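Side-chain contacts in ureidoglycolate hydrolase (PDB 4PXE), which hydrolyses (S)-ureidoglycolate to glyoxylate, ammonium and carbon dioxide in purine breakdown, working as a manganese-dependent homodimer of the peptidase M20 family: residues T226-P231 and D379-A384; M372-Y377 and M391-C396. All blocks are in the same frame, centred on the assembly; numbering follows the deposited sequence.

Interaction 1 (T226-P231 and D379-A384); sequences TAIAAP and DSLFMA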
ATOM      1  N   THR A 226      23.608  -5.647 -28.760  1.00 14.48           N
ATOM      2  CA  THR A 226      23.727  -4.686 -29.855  1.00 15.95           C
ATOM      3  C   THR A 226      22.870  -3.428 -29.683  1.00 17.95           C
ATOM      4  O   THR A 226      23.107  -2.412 -30.331  1.00 16.38           O
ATOM      5  CB  THR A 226      23.356  -5.337 -31.194  1.00 16.91           C
ATOM      6  OG1 THR A 226      21.976  -5.707 -31.176  1.00 19.21           O
ATOM      7  CG2 THR A 226      24.212  -6.585 -31.451  1.00 19.37           C
ATOM      8  N   ALA A 227      21.868  -3.498 -28.815  1.00 14.73           N
ATOM      9  CA  ALA A 227      20.971  -2.375 -28.603  1.00 14.29           C
ATOM     10  C   ALA A 227      20.215  -2.598 -27.306  1.00 14.79           C
ATOM     11  O   ALA A 227      20.126  -3.723 -26.819  1.00 14.87           O
ATOM     12  CB  ALA A 227      19.987  -2.249 -29.769  1.00 17.23           C
ATOM     13  N   ILE A 228      19.680  -1.514 -26.761  1.00 14.99           N
ATOM     14  CA  ILE A 228      18.875  -1.555 -25.545  1.00 13.92           C
ATOM     15  C   ILE A 228      17.516  -0.935 -25.866  1.00 15.50           C
ATOM     16  O   ILE A 228      17.459   0.155 -26.433  1.00 17.03           O
ATOM     17  CB  ILE A 228      19.550  -0.748 -24.417  1.00 13.18           C
ATOM     18  CG1 ILE A 228      20.917  -1.348 -24.063  1.00 15.54           C
ATOM     19  CG2 ILE A 228      18.625  -0.675 -23.183  1.00 14.79           C
ATOM     20  CD1 ILE A 228      21.721  -0.506 -23.089  1.00 15.57           C
ATOM     21  N   ALA A 229      16.432  -1.621 -25.501  1.00 14.08           N
ATOM     22  CA  ALA A 229      15.073  -1.151 -25.780  1.00 15.66           C
ATOM     23  C   ALA A 229      14.755   0.183 -25.103  1.00 15.56           C
ATOM     24  O   ALA A 229      15.398   0.571 -24.122  1.00 15.41           O
ATOM     25  CB  ALA A 229      14.058  -2.220 -25.390  1.00 15.75           C
ATOM     26  N   ALA A 230      13.761   0.879 -25.656  1.00 15.39           N
ATOM     27  CA  ALA A 230      13.397   2.227 -25.233  1.00 15.75           C
ATOM     28  C   ALA A 230      12.405   2.209 -24.069  1.00 14.09           C
ATOM     29  O   ALA A 230      11.268   1.765 -24.230  1.00 15.67           O
ATOM     30  CB  ALA A 230      12.786   2.971 -26.402  1.00 16.44           C
ATOM     31  N   PRO A 231      12.837   2.700 -22.899  1.00 12.82           N
ATOM     32  CA  PRO A 231      11.978   2.603 -21.714  1.00 13.70           C
ATOM     33  C   PRO A 231      11.218   3.888 -21.388  1.00 15.45           C
ATOM     34  O   PRO A 231      11.727   4.993 -21.591  1.00 15.51           O
ATOM     35  CB  PRO A 231      12.993   2.327 -20.605  1.00 15.25           C
ATOM     36  CG  PRO A 231      14.206   3.139 -21.034  1.00 15.03           C
ATOM     37  CD  PRO A 231      14.203   3.132 -22.553  1.00 15.21           C
ATOM     38  N   ASP A 379      22.392   1.005 -16.859  1.00 13.83           N
ATOM     39  CA  ASP A 379      23.251   2.187 -16.893  1.00 15.07           C
ATOM     40  C   ASP A 379      23.933   2.394 -18.246  1.00 14.82           C
ATOM     41  O   ASP A 379      24.195   3.528 -18.641  1.00 15.60           O
ATOM     42  CB  ASP A 379      24.278   2.118 -15.763  1.00 13.98           C
ATOM     43  CG  ASP A 379      23.617   2.234 -14.398  1.00 15.45           C
ATOM     44  OD1 ASP A 379      23.002   3.291 -14.162  1.00 17.69           O
ATOM     45  OD2 ASP A 379      23.687   1.287 -13.580  1.00 15.99           O
ATOM     46  N   SER A 380      24.201   1.300 -18.954  1.00 13.09           N
ATOM     47  CA  SER A 380      24.750   1.356 -20.309  1.00 14.13           C
ATOM     48  C   SER A 380      23.919   2.245 -21.239  1.00 15.50           C
ATOM     49  O   SER A 380      24.461   2.859 -22.159  1.00 15.50           O
ATOM     50  CB  SER A 380      24.844  -0.060 -20.889  1.00 14.02           C
ATOM     51  OG  SER A 380      25.858  -0.817 -20.249  1.00 16.15           O
ATOM     52  N   LEU A 381      22.610   2.320 -21.007  1.00 13.73           N
ATOM     53  CA  LEU A 381      21.730   3.108 -21.869  1.00 15.37           C
ATOM     54  C   LEU A 381      22.153   4.578 -21.857  1.00 18.52           C
ATOM     55  O   LEU A 381      22.136   5.253 -22.894  1.00 17.61           O
ATOM     56  CB  LEU A 381      20.273   2.973 -21.407  1.00 15.43           C
ATOM     57  CG  LEU A 381      19.224   3.770 -22.185  1.00 16.56           C
ATOM     58  CD1 LEU A 381      19.215   3.349 -23.633  1.00 18.76           C
ATOM     59  CD2 LEU A 381      17.859   3.554 -21.568  1.00 15.13           C
ATOM     60  N   PHE A 382      22.555   5.064 -20.687  1.00 14.13           N
ATOM     61  CA  PHE A 382      22.943   6.468 -20.542  1.00 16.94           C
ATOM     62  C   PHE A 382      24.439   6.712 -20.723  1.00 18.25           C
ATOM     63  O   PHE A 382      24.850   7.770 -21.229  1.00 19.09           O
ATOM     64  CB  PHE A 382      22.393   7.027 -19.235  1.00 16.70           C
ATOM     65  CG  PHE A 382      20.901   6.983 -19.196  1.00 15.98           C
ATOM     66  CD1 PHE A 382      20.161   7.954 -19.854  1.00 18.87           C
ATOM     67  CD2 PHE A 382      20.234   5.917 -18.612  1.00 15.57           C
ATOM     68  CE1 PHE A 382      18.786   7.891 -19.883  1.00 19.44           C
ATOM     69  CE2 PHE A 382      18.858   5.844 -18.644  1.00 16.74           C
ATOM     70  CZ  PHE A 382      18.131   6.828 -19.276  1.00 17.64           C
ATOM     71  N   MET A 383      25.256   5.729 -20.351  1.00 15.41           N
ATOM     72  CA  MET A 383      26.690   5.806 -20.622  1.00 15.29           C
ATOM     73  C   MET A 383      26.960   5.922 -22.118  1.00 17.23           C
ATOM     74  O   MET A 383      27.958   6.520 -22.522  1.00 17.71           O
ATOM     75  CB  MET A 383      27.430   4.595 -20.025  1.00 16.09           C
ATOM     76  CG  MET A 383      27.466   4.579 -18.501  1.00 17.08           C
ATOM     77  SD  MET A 383      28.164   6.082 -17.763  1.00 19.91           S
ATOM     78  CE  MET A 383      29.902   5.864 -18.146  1.00 21.96           C
ATOM     79  N   ALA A 384      26.068   5.361 -22.930  1.00 17.52           N
ATOM     80  CA  ALA A 384      26.166   5.435 -24.390  1.00 17.98           C
ATOM     81  C   ALA A 384      26.146   6.874 -24.908  1.00 22.58           C
ATOM     82  O   ALA A 384      26.586   7.147 -26.029  1.00 20.90           O
ATOM     83  CB  ALA A 384      25.056   4.627 -25.045  1.00 19.23           C
TER
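I228 is the first residue of 226-231 to meet the short helix 379-383, and it does so by laying a branched side chain against the helix backbone. CG1 stands anti to the carbonyl carbon (chi1 -62°) and the chain runs on extended, which carries CD1 to 3.6 Å from L381 N. The same methyl rests on S380 CB at 3.8 Å, so it sits over the junction of two successive helix residues. The second branch turns to the L381 side chain instead, with I228 CG2 4.1 Å from L381 CD1. Isoleucine suits the place because its two branches serve two surfaces at once, and its branching at CB fits the extended strand.

At P231 the chain meets the helix again. The leucine's second methyl meets the CG corner of the proline ring, P231 CG lying 3.7 Å from L381 CD2. L381 thus spends one methyl on each strand residue, its CG anti to the backbone N (chi1 178°) to project both from the helix. S380 offers only its CB to I228; its hydroxyl is hydrogen-bonded to E206, which meets the polar need of a buried serine. P231 also packs on Y377 and lies close to R307, both substrate-binding residues, so this buried apolar contact lies just behind the glyoxylate pocket.

Strand 222-239, which carries I228 and P231, runs beside strand 369-374, with A227 and A229 both hydrogen-bonded to S374. M389 of strand 389-394 touches I228 and S380, A348 of strand 348-349 touches L381, and F204 of strand 201-209 packs on S380, so the helix is lodged against three further strands.

Interaction 2 (M372-Y377 and M391-C396); sequences MISRAY and MIFIPC. With GLV (glyoxylic acid), chain E.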
ATOM      1  N   MET A 372      22.472 -10.019 -29.627  1.00 14.99           N
ATOM      2  CA  MET A 372      21.100  -9.907 -29.134  1.00 15.04           C
ATOM      3  C   MET A 372      20.842  -8.532 -28.552  1.00 13.70           C
ATOM      4  O   MET A 372      21.771  -7.752 -28.350  1.00 14.87           O
ATOM      5  CB  MET A 372      20.795 -11.017 -28.119  1.00 20.12           C
ATOM      6  CG  MET A 372      21.697 -11.013 -26.895  1.00 16.10           C
ATOM      7  SD  MET A 372      21.680 -12.548 -25.927  1.00 17.12           S
ATOM      8  CE  MET A 372      19.956 -12.646 -25.477  1.00 17.14           C
ATOM      9  N   ILE A 373      19.573  -8.230 -28.294  1.00 15.46           N
ATOM     10  CA  ILE A 373      19.222  -6.941 -27.715  1.00 15.79           C
ATOM     11  C   ILE A 373      18.898  -7.093 -26.234  1.00 15.65           C
ATOM     12  O   ILE A 373      18.607  -8.193 -25.762  1.00 17.65           O
ATOM     13  CB  ILE A 373      18.031  -6.277 -28.441  1.00 17.51           C
ATOM     14  CG1 ILE A 373      16.713  -6.984 -28.093  1.00 21.24           C
ATOM     15  CG2 ILE A 373      18.290  -6.230 -29.947  1.00 21.83           C
ATOM     16  CD1 ILE A 373      15.497  -6.070 -28.095  1.00 26.07           C
ATOM     17  N   SER A 374      18.983  -5.988 -25.505  1.00 13.32           N
ATOM     18  CA  SER A 374      18.526  -5.973 -24.121  1.00 13.25           C
ATOM     19  C   SER A 374      17.102  -5.436 -24.060  1.00 13.76           C
ATOM     20  O   SER A 374      16.795  -4.391 -24.638  1.00 15.00           O
ATOM     21  CB  SER A 374      19.441  -5.109 -23.262  1.00 13.60           C
ATOM     22  OG  SER A 374      19.006  -5.110 -21.910  1.00 13.82           O
ATOM     23  N   ARG A 375      16.240  -6.162 -23.355  1.00 13.14           N
ATOM     24  CA  ARG A 375      14.863  -5.721 -23.113  1.00 14.31           C
ATOM     25  C   ARG A 375      14.813  -4.837 -21.867  1.00 15.02           C
ATOM     26  O   ARG A 375      14.124  -3.805 -21.832  1.00 14.34           O
ATOM     27  CB  ARG A 375      13.937  -6.928 -22.976  1.00 13.46           C
ATOM     28  CG  ARG A 375      13.917  -7.827 -24.212  1.00 14.13           C
ATOM     29  CD  ARG A 375      12.796  -8.842 -24.128  1.00 15.04           C
ATOM     30  NE  ARG A 375      12.827  -9.788 -25.243  1.00 15.46           N
ATOM     31  CZ  ARG A 375      12.388  -9.519 -26.470  1.00 18.04           C
ATOM     32  NH1 ARG A 375      11.887  -8.324 -26.760  1.00 18.61           N
ATOM     33  NH2 ARG A 375      12.447 -10.452 -27.414  1.00 19.45           N
ATOM     34  N   ALA A 376      15.527  -5.262 -20.834  1.00 13.42           N
ATOM     35  CA  ALA A 376      15.755  -4.434 -19.660  1.00 12.88           C
ATOM     36  C   ALA A 376      16.533  -3.189 -20.052  1.00 13.18           C
ATOM     37  O   ALA A 376      17.251  -3.181 -21.056  1.00 13.98           O
ATOM     38  CB  ALA A 376      16.526  -5.225 -18.611  1.00 13.44           C
ATOM     39  N   TYR A 377      16.401  -2.126 -19.264  1.00 13.75           N
ATOM     40  CA  TYR A 377      17.339  -1.012 -19.406  1.00 13.92           C
ATOM     41  C   TYR A 377      18.473  -1.186 -18.402  1.00 13.59           C
ATOM     42  O   TYR A 377      18.416  -2.061 -17.519  1.00 13.75           O
ATOM     43  CB  TYR A 377      16.644   0.366 -19.282  1.00 14.72           C
ATOM     44  CG  TYR A 377      15.844   0.551 -18.006  1.00 14.94           C
ATOM     45  CD1 TYR A 377      14.449   0.409 -17.990  1.00 12.82           C
ATOM     46  CD2 TYR A 377      16.484   0.864 -16.809  1.00 13.10           C
ATOM     47  CE1 TYR A 377      13.721   0.569 -16.803  1.00 14.76           C
ATOM     48  CE2 TYR A 377      15.775   1.024 -15.631  1.00 16.03           C
ATOM     49  CZ  TYR A 377      14.403   0.886 -15.631  1.00 14.84           C
ATOM     50  OH  TYR A 377      13.706   1.038 -14.449  1.00 16.09           O
ATOM     51  N   MET A 391      27.594  -4.237 -24.018  1.00 13.18           N
ATOM     52  CA  MET A 391      27.249  -5.084 -22.876  1.00 13.48           C
ATOM     53  C   MET A 391      27.552  -6.538 -23.183  1.00 13.20           C
ATOM     54  O   MET A 391      27.352  -7.003 -24.304  1.00 12.94           O
ATOM     55  CB  MET A 391      25.765  -4.968 -22.500  1.00 13.16           C
ATOM     56  CG  MET A 391      25.295  -3.574 -22.128  1.00 13.92           C
ATOM     57  SD  MET A 391      23.624  -3.630 -21.423  1.00 13.93           S
ATOM     58  CE  MET A 391      23.984  -4.478 -19.882  1.00 14.81           C
ATOM     59  N   ILE A 392      28.003  -7.254 -22.157  1.00 14.38           N
ATOM     60  CA  ILE A 392      28.174  -8.698 -22.209  1.00 13.89           C
ATOM     61  C   ILE A 392      27.060  -9.322 -21.363  1.00 12.16           C
ATOM     62  O   ILE A 392      26.986  -9.055 -20.163  1.00 13.66           O
ATOM     63  CB  ILE A 392      29.511  -9.082 -21.567  1.00 13.04           C
ATOM     64  CG1 ILE A 392      30.687  -8.414 -22.296  1.00 14.73           C
ATOM     65  CG2 ILE A 392      29.710 -10.600 -21.569  1.00 15.15           C
ATOM     66  CD1 ILE A 392      31.946  -8.422 -21.487  1.00 16.88           C
ATOM     67  N   PHE A 393      26.206 -10.133 -21.981  1.00 12.24           N
ATOM     68  CA  PHE A 393      25.205 -10.926 -21.255  1.00 10.66           C
ATOM     69  C   PHE A 393      25.737 -12.325 -20.942  1.00 12.57           C
ATOM     70  O   PHE A 393      26.419 -12.948 -21.771  1.00 12.91           O
ATOM     71  CB  PHE A 393      23.936 -11.106 -22.092  1.00 11.87           C
ATOM     72  CG  PHE A 393      22.937  -9.975 -22.000  1.00 11.01           C
ATOM     73  CD1 PHE A 393      23.044  -8.948 -21.055  1.00 12.12           C
ATOM     74  CD2 PHE A 393      21.859  -9.979 -22.868  1.00 12.70           C
ATOM     75  CE1 PHE A 393      22.059  -7.937 -21.009  1.00 12.63           C
ATOM     76  CE2 PHE A 393      20.890  -8.987 -22.814  1.00 14.18           C
ATOM     77  CZ  PHE A 393      21.000  -7.973 -21.889  1.00 13.92           C
ATOM     78  N   ILE A 394      25.403 -12.813 -19.752  1.00 12.09           N
ATOM     79  CA  ILE A 394      25.597 -14.221 -19.414  1.00 11.46           C
ATOM     80  C   ILE A 394      24.227 -14.877 -19.204  1.00 11.71           C
ATOM     81  O   ILE A 394      23.227 -14.201 -18.954  1.00 12.15           O
ATOM     82  CB  ILE A 394      26.476 -14.406 -18.161  1.00 11.33           C
ATOM     83  CG1 ILE A 394      25.830 -13.736 -16.944  1.00 12.01           C
ATOM     84  CG2 ILE A 394      27.887 -13.887 -18.405  1.00 12.51           C
ATOM     85  CD1 ILE A 394      26.618 -13.992 -15.655  1.00 14.69           C
ATOM     86  N   PRO A 395      24.157 -16.209 -19.327  1.00 10.98           N
ATOM     87  CA  PRO A 395      22.863 -16.876 -19.154  1.00 11.33           C
ATOM     88  C   PRO A 395      22.326 -16.750 -17.742  1.00 12.29           C
ATOM     89  O   PRO A 395      23.085 -16.528 -16.796  1.00 13.71           O
ATOM     90  CB  PRO A 395      23.186 -18.348 -19.434  1.00 12.92           C
ATOM     91  CG  PRO A 395      24.465 -18.317 -20.229  1.00 12.51           C
ATOM     92  CD  PRO A 395      25.230 -17.154 -19.695  1.00 12.23           C
ATOM     93  N   CYS A 396      21.012 -16.867 -17.615  1.00 12.20           N
ATOM     94  CA  CYS A 396      20.426 -17.013 -16.297  1.00 13.47           C
ATOM     95  C   CYS A 396      19.275 -17.996 -16.378  1.00 13.23           C
ATOM     96  O   CYS A 396      18.645 -18.155 -17.426  1.00 14.67           O
ATOM     97  CB  CYS A 396      20.019 -15.660 -15.684  1.00 14.00           C
ATOM     98  SG  CYS A 396      18.741 -14.760 -16.579  1.00 15.04           S
TER
HETATM   99  C1  GLV E 503      15.793  -2.156 -14.512  1.00 15.82           C
HETATM  100  O1  GLV E 503      17.053  -2.150 -15.089  1.00 16.76           O
HETATM  101  C2  GLV E 503      14.694  -2.505 -15.452  1.00 13.91           C
HETATM  102  O2  GLV E 503      14.980  -2.771 -16.664  1.00 13.73           O
HETATM  103  O3  GLV E 503      13.499  -2.537 -15.035  1.00 14.59           O
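S374 OG is gripped by two groups of the loop that follows its strand: it donates a 2.7 Å hydrogen bond to A376 O and is also hydrogen-bonded to NE2 of H378, a substrate-binding residue. The same strand meets the ring of F393, which presents its edge and forms a Met-aromatic contact with M372. A hydroxyl on a short side chain is well placed to tie the end of strand 369-374 to the loop. With OG anti to the backbone N, the hydroxyl swings forward to A376 O, coming in tilted from the carbonyl plane, and to the F393 edge.

M372 SD lies 5.4 Å from the F393 ring centroid and 85° off the normal, hence beside the ring rather than over it, with F393 CD2 4.0 Å away. Further round the same edge I373 O comes within 3.8 Å of F393 CE2, and S374 OG within 3.5 Å of F393 CZ. An aromatic edge, with its slightly positive hydrogens, probably suits sulfur and oxygen neighbours better than a ring face would. The strand segments cross nearly at right angles (97°) and their axes come no closer than 9.2 Å, a gap that the large F393 ring spans. F393 also packs close to H208, a ligand of the catalytic manganese ion.

Beyond S374 the loop reaches the bound glyoxylate, which N294 of the second subunit and R307 also hold by hydrogen bonds. One face of the Y377 ring lies against the ligand, GLV O2 standing 3.4 Å above the plane over its centre. That same O2 accepts the backbone hydrogen bond from Y377 N, at 3.0 Å with an N-H...O angle of 146°.

The segments alternate along the chain: 226-231, then 372-377, 379-384 and finally 391-396, so the two contacts interlock, their centres about 11 Å apart. Strand 222-239, which supplies the first segment of interaction 1, neighbours both strands of interaction 2, and helix 379-383 lies in the connection between those strands. Backbone pairing joins the contacts, T226 N and M372 O being 2.8 Å apart, a probable hydrogen bond. P231 CB also packs on Y377 CD1 at 3.6 Å. Interaction 1 thus joins the helix to the strand entering the dimerization region, while interaction 2 leads into the glyoxylate pocket, which the second subunit helps to complete.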